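Local coordinates for hemolysin-related protein (Vibrio cholerae serotype O1, PDB 5V6F) that binds mannose-containing glycans through this second beta-prism lectin domain of RbmC, a biofilm protein, and probably helps the bacterium target host glycans, at residues D63-V68 with F87-G92. Residues are numbered along the deposited sequence; the frame is centred on the assembly and turned at random.
Sequences DQLQSV and FTMKDG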
loop_
_atom_site.group_PDB
_atom_site.type_symbol
_atom_site.label_atom_id
_atom_site.label_comp_id
_atom_site.label_asym_id
_atom_site.label_seq_id
_atom_site.Cartn_x
_atom_site.Cartn_y
_atom_site.Cartn_z
ATOM N N ASP A 63 -7.707 8.280 -8.947
ATOM C CA ASP A 63 -8.906 8.474 -9.749
ATOM C C ASP A 63 -8.949 7.520 -10.931
ATOM O O ASP A 63 -10.008 7.351 -11.542
ATOM C CB ASP A 63 -8.986 9.918 -10.246
ATOM C CG ASP A 63 -7.765 10.325 -11.048
ATOM O OD1 ASP A 63 -6.637 9.968 -10.645
ATOM O OD2 ASP A 63 -7.935 10.995 -12.088
ATOM N N GLN A 64 -7.824 6.892 -11.253
ATOM C CA GLN A 64 -7.728 5.934 -12.340
ATOM C C GLN A 64 -7.704 4.493 -11.841
ATOM O O GLN A 64 -7.658 3.568 -12.656
ATOM C CB GLN A 64 -6.481 6.250 -13.171
ATOM C CG GLN A 64 -6.598 7.577 -13.924
ATOM C CD GLN A 64 -5.256 8.235 -14.205
ATOM O OE1 GLN A 64 -5.105 9.449 -14.063
ATOM N NE2 GLN A 64 -4.279 7.436 -14.612
ATOM N N LEU A 65 -7.782 4.279 -10.529
ATOM C CA LEU A 65 -7.637 2.944 -9.961
ATOM C C LEU A 65 -8.942 2.163 -10.066
ATOM O O LEU A 65 -10.009 2.656 -9.686
ATOM C CB LEU A 65 -7.194 3.043 -8.500
ATOM C CG LEU A 65 -6.952 1.733 -7.753
ATOM C CD1 LEU A 65 -5.826 0.933 -8.400
ATOM C CD2 LEU A 65 -6.646 2.025 -6.292
ATOM N N GLN A 66 -8.852 0.935 -10.575
ATOM C CA GLN A 66 -10.001 0.044 -10.643
ATOM C C GLN A 66 -10.024 -0.951 -9.490
ATOM O O GLN A 66 -11.052 -1.098 -8.826
ATOM C CB GLN A 66 -10.020 -0.708 -11.981
ATOM C CG GLN A 66 -11.164 -1.712 -12.099
ATOM C CD GLN A 66 -11.247 -2.363 -13.467
ATOM O OE1 GLN A 66 -10.508 -2.006 -14.386
ATOM N NE2 GLN A 66 -12.150 -3.326 -13.606
ATOM N N SER A 67 -8.905 -1.622 -9.222
ATOM C CA SER A 67 -8.882 -2.642 -8.184
ATOM C C SER A 67 -7.463 -2.828 -7.670
ATOM O O SER A 67 -6.486 -2.433 -8.315
ATOM C CB SER A 67 -9.427 -3.971 -8.710
ATOM O OG SER A 67 -8.584 -4.484 -9.731
ATOM N N VAL A 68 -7.366 -3.448 -6.496
ATOM C CA VAL A 68 -6.085 -3.827 -5.917
ATOM C C VAL A 68 -6.111 -5.312 -5.597
ATOM O O VAL A 68 -7.155 -5.887 -5.276
ATOM C CB VAL A 68 -5.742 -3.012 -4.649
ATOM C CG1 VAL A 68 -5.516 -1.549 -5.003
ATOM C CG2 VAL A 68 -6.842 -3.150 -3.595
ATOM N N PHE A 87 -1.840 -3.012 -8.643
ATOM C CA PHE A 87 -2.833 -1.992 -8.950
ATOM C C PHE A 87 -3.297 -2.179 -10.390
ATOM O O PHE A 87 -2.483 -2.113 -11.315
ATOM C CB PHE A 87 -2.252 -0.588 -8.771
ATOM C CG PHE A 87 -1.724 -0.302 -7.387
ATOM C CD1 PHE A 87 -0.416 -0.604 -7.052
ATOM C CD2 PHE A 87 -2.523 0.316 -6.439
ATOM C CE1 PHE A 87 0.077 -0.317 -5.786
ATOM C CE2 PHE A 87 -2.037 0.601 -5.169
ATOM C CZ PHE A 87 -0.737 0.290 -4.848
ATOM N N THR A 88 -4.595 -2.413 -10.580
ATOM C CA THR A 88 -5.197 -2.477 -11.907
ATOM C C THR A 88 -5.976 -1.191 -12.151
ATOM O O THR A 88 -6.802 -0.793 -11.321
ATOM C CB THR A 88 -6.112 -3.697 -12.053
ATOM O OG1 THR A 88 -5.350 -4.897 -11.874
ATOM C CG2 THR A 88 -6.753 -3.737 -13.432
ATOM N N MET A 89 -5.707 -0.545 -13.282
ATOM C CA MET A 89 -6.270 0.761 -13.593
ATOM C C MET A 89 -7.455 0.619 -14.550
ATOM O O MET A 89 -7.667 -0.427 -15.168
ATOM C CB MET A 89 -5.193 1.668 -14.201
ATOM C CG MET A 89 -3.825 1.542 -13.545
ATOM S SD MET A 89 -3.854 1.842 -11.767
ATOM C CE MET A 89 -4.145 3.612 -11.733
ATOM N N LYS A 90 -8.237 1.696 -14.673
ATOM C CA LYS A 90 -9.424 1.639 -15.519
ATOM C C LYS A 90 -9.074 1.503 -16.993
ATOM O O LYS A 90 -9.938 1.115 -17.783
ATOM C CB LYS A 90 -10.307 2.878 -15.327
ATOM C CG LYS A 90 -10.779 3.126 -13.908
ATOM C CD LYS A 90 -11.436 4.500 -13.739
ATOM C CE LYS A 90 -11.970 4.688 -12.323
ATOM N NZ LYS A 90 -12.908 5.844 -12.232
ATOM N N ASP A 91 -7.844 1.817 -17.387
ATOM C CA ASP A 91 -7.449 1.590 -18.770
ATOM C C ASP A 91 -7.121 0.126 -19.043
ATOM O O ASP A 91 -6.881 -0.234 -20.199
ATOM C CB ASP A 91 -6.265 2.493 -19.152
ATOM C CG ASP A 91 -4.988 2.174 -18.387
ATOM O OD1 ASP A 91 -4.973 1.226 -17.573
ATOM O OD2 ASP A 91 -3.984 2.886 -18.609
ATOM N N GLY A 92 -7.147 -0.727 -18.016
ATOM C CA GLY A 92 -6.867 -2.138 -18.165
ATOM C C GLY A 92 -5.458 -2.542 -17.791
ATOM O O GLY A 92 -5.185 -3.745 -17.677
HETATM O O HOH W 1 -12.423 8.322 -10.917
#
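A classic beta bulge, at the open end of the hairpin of strands 65-75 and 80-89 in this beta-prism lectin, sets Gln66 and Ser67 opposite Thr88. The carbonyl O of Thr88 takes two bonds, 2.8 Å from Gln66 N and 3.1 Å from Ser67 N, the first donor in the carbonyl plane and the second tilted 18° from it. Thr88 N returns a bond to Ser67 O. Beyond the bulge, Lys90 N reaches Gln64 O at 2.8 Å, just where a type I turn from Met89 to Gly92 begins. Gly92 suits that turn, its positive phi (99°) being easy without a CB.

Val68 CG1 packs 3.8 Å from Phe87 CD2, the two side chains pointing the same way, while Leu65 CD1 meets the ring edge, in plane. Flexible, unbranched Met89, bent at chi2 and chi3, curls back to set SD 4.0 Å from Leu65 CD1. Phe87 and Met89 also touch Ile60 of strand 55-61, in another sheet of the prism. Outside, the long, extended Lys90 chain can span to Asp63 O, which NZ meets through a weak bond and a shared water. Buried Leu65, Val68 and Phe87 thus make the inner side apolar, with Met89 at its margin, while the ammonium stays at the exposed edge.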